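Local atomic coordinates of methyltransferase domain-containing protein (Serratia marcescens, PDB entry 7CLU), a protein that transfers a methyl group from S-adenosyl-L-methionine to an oxygen of its substrate, as an O-methyltransferase of the prodigiosin biosynthetic pathway. Residues Gln17-Ala20 and Leu21-Ala24; Ile240-Gly243 and Trp244-His247; Thr253-Thr256 and Ile257-Ile261. One frame throughout, in Å; residues are numbered along the deposited sequence.

Contact 1: residues Gln17-Ala20 and Leu21-Ala24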
ATOM      1  N   GLN A  17       3.980  -4.075   2.536  1.00 23.17           N
ATOM      2  CA  GLN A  17       4.733  -3.238   3.457  1.00 24.74           C
ATOM      3  C   GLN A  17       3.800  -2.343   4.251  1.00 22.85           C
ATOM      4  O   GLN A  17       4.034  -2.093   5.438  1.00 21.63           O
ATOM      5  CB  GLN A  17       5.765  -2.396   2.701  1.00 23.59           C
ATOM      6  CG  GLN A  17       6.960  -3.191   2.144  1.00 25.63           C
ATOM      7  CD  GLN A  17       6.727  -3.682   0.705  1.00 31.58           C
ATOM      8  OE1 GLN A  17       5.608  -4.059   0.326  1.00 25.42           O
ATOM      9  NE2 GLN A  17       7.792  -3.671  -0.098  1.00 34.28           N
ATOM     10  N   ALA A  18       2.732  -1.855   3.610  1.00 19.53           N
ATOM     11  CA  ALA A  18       1.812  -0.951   4.294  1.00 22.76           C
ATOM     12  C   ALA A  18       1.197  -1.625   5.512  1.00 20.61           C
ATOM     13  O   ALA A  18       1.216  -1.074   6.613  1.00 21.56           O
ATOM     14  CB  ALA A  18       0.716  -0.478   3.326  1.00 20.63           C
ATOM     15  N   LYS A  19       0.655  -2.834   5.327  1.00 22.35           N
ATOM     16  CA  LYS A  19      -0.027  -3.531   6.416  1.00 25.10           C
ATOM     17  C   LYS A  19       0.945  -4.123   7.429  1.00 21.82           C
ATOM     18  O   LYS A  19       0.579  -4.272   8.604  1.00 22.04           O
ATOM     19  CB  LYS A  19      -0.939  -4.627   5.862  1.00 22.91           C
ATOM     20  CG  LYS A  19      -2.313  -4.128   5.419  1.00 21.38           C
ATOM     21  CD  LYS A  19      -3.144  -3.711   6.633  1.00 23.63           C
ATOM     22  CE  LYS A  19      -4.569  -3.392   6.250  1.00 27.41           C
ATOM     23  NZ  LYS A  19      -5.464  -3.340   7.447  1.00 29.40           N
ATOM     24  N   ALA A  20       2.179  -4.461   7.027  1.00 21.60           N
ATOM     25  CA  ALA A  20       3.167  -4.820   8.045  1.00 21.21           C
ATOM     26  C   ALA A  20       3.390  -3.655   9.006  1.00 23.62           C
ATOM     27  O   ALA A  20       3.434  -3.841  10.226  1.00 21.40           O
ATOM     28  CB  ALA A  20       4.495  -5.253   7.408  1.00 20.26           C
ATOM     29  N   LEU A  21       3.486  -2.438   8.474  1.00 23.44           N
ATOM     30  CA  LEU A  21       3.673  -1.272   9.332  1.00 19.52           C
ATOM     31  C   LEU A  21       2.437  -0.982  10.182  1.00 23.26           C
ATOM     32  O   LEU A  21       2.555  -0.778  11.397  1.00 24.24           O
ATOM     33  CB  LEU A  21       4.064  -0.064   8.481  1.00 20.17           C
ATOM     34  CG  LEU A  21       5.519  -0.000   7.984  1.00 24.77           C
ATOM     35  CD1 LEU A  21       5.676   1.100   6.933  1.00 25.33           C
ATOM     36  CD2 LEU A  21       6.518   0.254   9.140  1.00 26.39           C
ATOM     37  N   THR A  22       1.235  -0.943   9.572  1.00 23.87           N
ATOM     38  CA  THR A  22       0.051  -0.595  10.362  1.00 26.77           C
ATOM     39  C   THR A  22      -0.277  -1.664  11.399  1.00 24.21           C
ATOM     40  O   THR A  22      -0.761  -1.331  12.484  1.00 25.35           O
ATOM     41  CB  THR A  22      -1.188  -0.340   9.482  1.00 24.76           C
ATOM     42  OG1 THR A  22      -1.615  -1.544   8.842  1.00 24.13           O
ATOM     43  CG2 THR A  22      -0.933   0.763   8.422  1.00 23.27           C
ATOM     44  N   ALA A  23      -0.012  -2.940  11.102  1.00 21.13           N
ATOM     45  CA  ALA A  23      -0.212  -3.972  12.117  1.00 24.24           C
ATOM     46  C   ALA A  23       0.751  -3.779  13.289  1.00 27.96           C
ATOM     47  O   ALA A  23       0.339  -3.793  14.456  1.00 30.32           O
ATOM     48  CB  ALA A  23      -0.055  -5.359  11.498  1.00 24.47           C
ATOM     49  N   ALA A  24       2.038  -3.582  12.995  1.00 28.00           N
ATOM     50  CA  ALA A  24       3.022  -3.328  14.047  1.00 29.92           C
ATOM     51  C   ALA A  24       2.630  -2.138  14.914  1.00 31.13           C
ATOM     52  O   ALA A  24       2.817  -2.154  16.141  1.00 26.77           O
ATOM     53  CB  ALA A  24       4.395  -3.093  13.425  1.00 26.51           C
TER

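Contact 2: residues Ile240-Gly243 and Trp244-His247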
ATOM      1  N   ILE A 240      -7.964  36.572   6.163  1.00 24.91           N
ATOM      2  CA  ILE A 240      -8.699  35.348   6.464  1.00 26.08           C
ATOM      3  C   ILE A 240      -8.007  34.188   5.770  1.00 25.82           C
ATOM      4  O   ILE A 240      -7.637  34.288   4.592  1.00 26.93           O
ATOM      5  CB  ILE A 240     -10.175  35.429   6.006  1.00 24.31           C
ATOM      6  CG1 ILE A 240     -10.860  36.657   6.607  1.00 25.76           C
ATOM      7  CG2 ILE A 240     -10.927  34.169   6.407  1.00 22.00           C
ATOM      8  CD1 ILE A 240     -11.237  36.479   8.034  1.00 25.30           C
ATOM      9  N   HIS A 241      -7.867  33.071   6.483  1.00 22.67           N
ATOM     10  CA  HIS A 241      -7.153  31.916   5.965  1.00 24.44           C
ATOM     11  C   HIS A 241      -7.999  30.669   6.142  1.00 24.44           C
ATOM     12  O   HIS A 241      -8.643  30.484   7.180  1.00 23.89           O
ATOM     13  CB  HIS A 241      -5.788  31.689   6.673  1.00 19.99           C
ATOM     14  CG  HIS A 241      -5.129  30.401   6.277  1.00 24.78           C
ATOM     15  ND1 HIS A 241      -4.976  29.339   7.143  1.00 23.02           N
ATOM     16  CD2 HIS A 241      -4.623  29.992   5.088  1.00 21.98           C
ATOM     17  CE1 HIS A 241      -4.375  28.344   6.518  1.00 22.98           C
ATOM     18  NE2 HIS A 241      -4.158  28.710   5.265  1.00 25.10           N
ATOM     19  N   LEU A 242      -7.981  29.819   5.123  1.00 23.73           N
ATOM     20  CA  LEU A 242      -8.688  28.543   5.132  1.00 24.30           C
ATOM     21  C   LEU A 242      -7.640  27.484   4.831  1.00 25.81           C
ATOM     22  O   LEU A 242      -7.103  27.435   3.717  1.00 22.18           O
ATOM     23  CB  LEU A 242      -9.826  28.533   4.115  1.00 21.36           C
ATOM     24  CG  LEU A 242     -10.663  27.245   4.001  1.00 23.85           C
ATOM     25  CD1 LEU A 242     -11.428  27.011   5.290  1.00 22.67           C
ATOM     26  CD2 LEU A 242     -11.618  27.327   2.833  1.00 23.27           C
ATOM     27  N   GLY A 243      -7.330  26.658   5.827  1.00 22.19           N
ATOM     28  CA  GLY A 243      -6.221  25.731   5.701  1.00 26.84           C
ATOM     29  C   GLY A 243      -6.567  24.367   5.131  1.00 24.27           C
ATOM     30  O   GLY A 243      -7.130  23.536   5.839  1.00 27.83           O
ATOM     31  N   TRP A 244      -6.263  24.148   3.848  1.00 24.29           N
ATOM     32  CA  TRP A 244      -6.287  22.822   3.222  1.00 24.16           C
ATOM     33  C   TRP A 244      -7.656  22.149   3.326  1.00 28.80           C
ATOM     34  O   TRP A 244      -7.759  20.957   3.627  1.00 29.39           O
ATOM     35  CB  TRP A 244      -5.185  21.935   3.815  1.00 25.18           C
ATOM     36  CG  TRP A 244      -4.648  20.932   2.857  1.00 27.83           C
ATOM     37  CD1 TRP A 244      -4.843  20.893   1.504  1.00 30.84           C
ATOM     38  CD2 TRP A 244      -3.852  19.794   3.181  1.00 28.10           C
ATOM     39  NE1 TRP A 244      -4.194  19.811   0.965  1.00 26.43           N
ATOM     40  CE2 TRP A 244      -3.577  19.119   1.975  1.00 26.61           C
ATOM     41  CE3 TRP A 244      -3.328  19.286   4.376  1.00 30.22           C
ATOM     42  CZ2 TRP A 244      -2.818  17.947   1.932  1.00 32.55           C
ATOM     43  CZ3 TRP A 244      -2.555  18.125   4.328  1.00 34.51           C
ATOM     44  CH2 TRP A 244      -2.307  17.476   3.114  1.00 29.94           C
ATOM     45  N   MET A 245      -8.717  22.911   3.046  1.00 24.75           N
ATOM     46  CA  MET A 245     -10.087  22.412   3.131  1.00 28.13           C
ATOM     47  C   MET A 245     -10.785  22.292   1.785  1.00 26.82           C
ATOM     48  O   MET A 245     -11.695  21.474   1.646  1.00 26.60           O
ATOM     49  CB  MET A 245     -10.931  23.317   4.048  1.00 28.91           C
ATOM     50  CG  MET A 245     -12.413  22.867   4.208  1.00 35.30           C
ATOM     51  SD  MET A 245     -13.442  23.901   5.285  0.58 35.52           S
ATOM     52  CE  MET A 245     -12.452  23.834   6.775  1.00 38.88           C
ATOM     53  N   LEU A 246     -10.390  23.086   0.791  1.00 26.02           N
ATOM     54  CA  LEU A 246     -11.150  23.129  -0.450  1.00 20.07           C
ATOM     55  C   LEU A 246     -11.175  21.762  -1.118  1.00 27.95           C
ATOM     56  O   LEU A 246     -12.226  21.314  -1.596  1.00 26.17           O
ATOM     57  CB  LEU A 246     -10.557  24.175  -1.392  1.00 23.02           C
ATOM     58  CG  LEU A 246     -10.599  25.626  -0.883  1.00 23.85           C
ATOM     59  CD1 LEU A 246      -9.877  26.584  -1.826  1.00 22.06           C
ATOM     60  CD2 LEU A 246     -12.044  26.079  -0.671  1.00 23.88           C
ATOM     61  N   HIS A 247     -10.031  21.077  -1.145  1.00 24.93           N
ATOM     62  CA  HIS A 247      -9.953  19.793  -1.829  1.00 26.10           C
ATOM     63  C   HIS A 247     -10.783  18.706  -1.162  1.00 25.96           C
ATOM     64  O   HIS A 247     -10.861  17.603  -1.707  1.00 27.98           O
ATOM     65  CB  HIS A 247      -8.495  19.346  -1.936  1.00 27.02           C
ATOM     66  CG  HIS A 247      -7.895  18.920  -0.635  1.00 26.96           C
ATOM     67  ND1 HIS A 247      -6.993  17.883  -0.534  1.00 30.50           N
ATOM     68  CD2 HIS A 247      -8.053  19.406   0.619  1.00 27.50           C
ATOM     69  CE1 HIS A 247      -6.632  17.738   0.729  1.00 28.40           C
ATOM     70  NE2 HIS A 247      -7.266  18.648   1.449  1.00 29.19           N
TER
HETATM   71  O   HOH W   1      -8.273  25.621   2.026  1.00 26.17           O

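Contact 3: residues Thr253-Thr256 and Ile257-Ile261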
ATOM      1  N   THR A 253     -19.178  22.899  -4.526  1.00 29.53           N
ATOM      2  CA  THR A 253     -19.192  23.234  -3.105  1.00 30.52           C
ATOM      3  C   THR A 253     -18.049  24.178  -2.753  1.00 30.82           C
ATOM      4  O   THR A 253     -18.201  25.073  -1.906  1.00 27.49           O
ATOM      5  CB  THR A 253     -19.105  21.953  -2.279  1.00 32.61           C
ATOM      6  OG1 THR A 253     -20.209  21.102  -2.626  1.00 35.32           O
ATOM      7  CG2 THR A 253     -19.113  22.256  -0.771  1.00 22.28           C
ATOM      8  N   GLN A 254     -16.888  23.986  -3.378  1.00 28.86           N
ATOM      9  CA  GLN A 254     -15.795  24.928  -3.162  1.00 29.92           C
ATOM     10  C   GLN A 254     -16.240  26.344  -3.502  1.00 28.12           C
ATOM     11  O   GLN A 254     -15.943  27.296  -2.769  1.00 27.29           O
ATOM     12  CB  GLN A 254     -14.582  24.534  -3.998  1.00 25.25           C
ATOM     13  CG  GLN A 254     -13.992  23.175  -3.666  1.00 25.85           C
ATOM     14  CD  GLN A 254     -12.705  22.938  -4.419  1.00 29.74           C
ATOM     15  OE1 GLN A 254     -12.020  23.891  -4.815  1.00 25.25           O
ATOM     16  NE2 GLN A 254     -12.353  21.660  -4.620  1.00 26.67           N
ATOM     17  N   LEU A 255     -16.980  26.487  -4.600  1.00 33.74           N
ATOM     18  CA  LEU A 255     -17.493  27.795  -4.994  1.00 31.83           C
ATOM     19  C   LEU A 255     -18.408  28.373  -3.918  1.00 31.61           C
ATOM     20  O   LEU A 255     -18.344  29.571  -3.615  1.00 29.81           O
ATOM     21  CB  LEU A 255     -18.232  27.665  -6.324  1.00 33.88           C
ATOM     22  CG  LEU A 255     -18.010  28.676  -7.434  1.00 38.45           C
ATOM     23  CD1 LEU A 255     -16.531  28.708  -7.824  1.00 36.90           C
ATOM     24  CD2 LEU A 255     -18.881  28.314  -8.627  1.00 39.54           C
ATOM     25  N   THR A 256     -19.261  27.531  -3.326  1.00 31.09           N
ATOM     26  CA  THR A 256     -20.172  28.004  -2.287  1.00 32.90           C
ATOM     27  C   THR A 256     -19.402  28.497  -1.067  1.00 32.24           C
ATOM     28  O   THR A 256     -19.676  29.583  -0.536  1.00 27.40           O
ATOM     29  CB  THR A 256     -21.141  26.889  -1.890  1.00 32.05           C
ATOM     30  OG1 THR A 256     -21.998  26.578  -2.997  1.00 36.35           O
ATOM     31  CG2 THR A 256     -21.963  27.316  -0.701  1.00 28.86           C
ATOM     32  N   ILE A 257     -18.432  27.699  -0.607  1.00 29.01           N
ATOM     33  CA  ILE A 257     -17.576  28.100   0.509  1.00 26.63           C
ATOM     34  C   ILE A 257     -16.898  29.433   0.211  1.00 25.80           C
ATOM     35  O   ILE A 257     -16.875  30.342   1.051  1.00 29.23           O
ATOM     36  CB  ILE A 257     -16.533  27.004   0.790  1.00 25.95           C
ATOM     37  CG1 ILE A 257     -17.190  25.770   1.417  1.00 28.41           C
ATOM     38  CG2 ILE A 257     -15.444  27.548   1.661  1.00 25.72           C
ATOM     39  CD1 ILE A 257     -16.434  24.480   1.161  1.00 28.65           C
ATOM     40  N   LEU A 258     -16.321  29.560  -0.988  1.00 23.72           N
ATOM     41  CA  LEU A 258     -15.548  30.748  -1.323  1.00 24.18           C
ATOM     42  C   LEU A 258     -16.450  31.969  -1.453  1.00 28.76           C
ATOM     43  O   LEU A 258     -16.084  33.072  -1.025  1.00 29.42           O
ATOM     44  CB  LEU A 258     -14.778  30.525  -2.619  1.00 27.07           C
ATOM     45  CG  LEU A 258     -13.575  29.565  -2.648  1.00 24.16           C
ATOM     46  CD1 LEU A 258     -13.180  29.334  -4.092  1.00 27.75           C
ATOM     47  CD2 LEU A 258     -12.401  30.142  -1.852  1.00 24.58           C
ATOM     48  N   ARG A 259     -17.626  31.789  -2.057  1.00 28.38           N
ATOM     49  CA  ARG A 259     -18.600  32.871  -2.108  1.00 31.34           C
ATOM     50  C   ARG A 259     -19.083  33.227  -0.708  1.00 28.19           C
ATOM     51  O   ARG A 259     -19.287  34.403  -0.392  1.00 29.41           O
ATOM     52  CB  ARG A 259     -19.772  32.471  -3.012  1.00 32.68           C
ATOM     53  CG  ARG A 259     -19.447  32.510  -4.504  1.00 34.88           C
ATOM     54  CD  ARG A 259     -20.713  32.628  -5.363  1.00 40.27           C
ATOM     55  NE  ARG A 259     -21.482  31.391  -5.356  1.00 41.53           N
ATOM     56  CZ  ARG A 259     -21.511  30.528  -6.368  1.00 43.84           C
ATOM     57  NH1 ARG A 259     -20.818  30.788  -7.470  1.00 42.11           N
ATOM     58  NH2 ARG A 259     -22.239  29.412  -6.283  1.00 45.98           N
ATOM     59  N   ASN A 260     -19.250  32.222   0.157  1.00 27.98           N
ATOM     60  CA  ASN A 260     -19.689  32.496   1.525  1.00 26.84           C
ATOM     61  C   ASN A 260     -18.666  33.336   2.273  1.00 33.40           C
ATOM     62  O   ASN A 260     -19.029  34.282   2.986  1.00 30.17           O
ATOM     63  CB  ASN A 260     -19.954  31.185   2.275  1.00 28.53           C
ATOM     64  CG  ASN A 260     -21.300  30.567   1.926  1.00 35.37           C
ATOM     65  OD1 ASN A 260     -22.133  31.201   1.280  1.00 35.11           O
ATOM     66  ND2 ASN A 260     -21.514  29.325   2.354  1.00 32.25           N
ATOM     67  N   ILE A 261     -17.379  32.996   2.138  1.00 29.05           N
ATOM     68  CA  ILE A 261     -16.329  33.789   2.775  1.00 27.72           C
ATOM     69  C   ILE A 261     -16.239  35.173   2.147  1.00 31.01           C
ATOM     70  O   ILE A 261     -16.097  36.175   2.853  1.00 28.99           O
ATOM     71  CB  ILE A 261     -14.982  33.056   2.696  1.00 26.17           C
ATOM     72  CG1 ILE A 261     -15.038  31.773   3.539  1.00 29.16           C
ATOM     73  CG2 ILE A 261     -13.869  33.991   3.150  1.00 28.22           C
ATOM     74  CD1 ILE A 261     -13.802  30.899   3.424  1.00 29.22           C
TER

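Contact 1: residues Gln17-Ala20 and Leu21-Ala24
Lys-19 lays the middle of its chain against Thr-22, one helical turn on, with CD of Lys-19 3.5 Å from OG1 of Thr-22. The lysine bends at its second torsion (chi2 -69°), which folds the chain along the helix toward the threonine. The first torsion of Thr-22 (chi1 67°) turns OG1 to the lysine side and leaves CG2 beside the backbone N, 3.4 Å from the carbonyl O of Ala-18. Both polar ends are drawn to the same carboxylate on helix 93-107: OG1 of Thr-22 is hydrogen-bonded to Asp-100, and NZ of Lys-19 forms a salt bridge with it. The ammonium group also makes a cation-pi contact with Tyr-104 and a hydrogen bond to the carbonyl of Gly-108 of the second subunit, so a largely buried charge has several partners.

Leu-21 leans back over the previous turn, with CG 3.6 Å from O of Gln-17, and Ala-23 brings CB to 3.2 Å from O of Lys-19. Beneath these side chains run four i to i+4 backbone bonds, from Leu-21 N to Gln-17 O at 3.1 Å through to Ala-24 N to Ala-20 O.

On the second subunit, Ala-18 packs on Met-12 and Leu-21 on Gln-11. These are two turns of regular alpha helix at the subunit interface, within the O-methyltransferase dimerisation domain, consistent with its role in pairing the subunits.

Contact 2: residues Ile240-Gly243 and Trp244-His247
The backbone leaves strand 239-243 at Gly-243 and turns sharply at Trp-244, whose phi and psi are both positive (58° and 45°), before a short 3-10 segment starts at Leu-246. The direct bond across this bend, Trp-244 N to Leu-242 O, is weak at 3.4 Å. A water makes the firmer link, donating to O of Leu-242 at 2.7 Å and accepting from N of Met-245 at 2.9 Å.

Leu-242 divides its two methyls between the residues beyond the turn. CD1 lies 3.7 Å from both SD and CE of Met-245, whose chain is extended until it bends at its last torsion (chi3 -56°) and crosses the leucine at about a right angle; CD2 meets CD2 of Leu-246 at 3.7 Å. Further on, the predicted proton acceptor His-247 makes a weak bond from NE2 to O of Trp-244, while its ND1 is hydrogen-bonded to Glu-304.

The bend is pinned to strand 270-275, where the carboxylate of Glu-275 accepts hydrogen bonds from the backbone N-H groups of Leu-246 and His-247, one on each oxygen. Leu-242 also touches strand 171-175 through Ile-175, and helix 251-264 lies against Leu-242 and Leu-246 through Ile-257 and Gln-254.

Contact 3: residues Thr253-Thr256 and Ile257-Ile261
Four consecutive i to i+4 backbone bonds form the frame of this piece of helix 251-264, from Ile-257 N to Thr-253 O at 2.9 Å, the straightest with an N-H...O angle of 174°, to Asn-260 N to Thr-256 O at 2.8 Å.

An apolar pair keeps this spacing: Thr-253 offers CG2, anti to its backbone N, to CD1 of Ile-257 at 4.0 Å. Leu-258 lies against the preceding turn's backbone, its CG 3.3 Å from O of Gln-254.

On the exposed side, Arg-259 bends at chi3 (-71°) and brings its guanidinium back across Leu-255, placing NH1 3.3 Å from CD2 of the leucine. The carbonyl O of Leu-255 lies over one face of that group, displaced toward its rim.

Among the polar side chains, Thr-256 and Asn-260 run alongside each other, with CG2 of Thr-256 3.7 Å from ND2 of Asn-260. The amide is turned to other partners: ND2 donates to the carbonyl of Val-227 and OD1 accepts from Arg-263. Gln-254 likewise donates from NE2 to the carbonyl of Tyr-249.

The chemistry is thus that of an amphipathic helix. Ile-257 and Leu-258 face the protein, while exposed Arg-259 lies across part of Leu-255, which also touches Leu-316 of helix 307-316. With both its O and its N bonded, Asn-260 uses ND2 to fasten the helix to Val-227, a residue seen to bind S-adenosyl-L-homocysteine.

Overall arrangement
From the N terminus the three contacts come in series, none nested in or crossing another, and each joins adjoining segments, so none closes a long loop. Contact 1 belongs to helix 15-26 of the dimerisation domain. Its centre is about 31 Å from that of contact 2 and 39 Å from that of contact 3, across the centre of the chain. Contacts 2 and 3 are neighbours in the Rossmann-like methyltransferase domain, within the beta-alpha-beta unit of strand 239-243, helix 251-264 and strand 270-275. They touch at several points, among them CD2 of Leu-242 and CD1 of Ile-261, 4.2 Å apart, joining the strand end that leads to the predicted catalytic histidine to its covering helix.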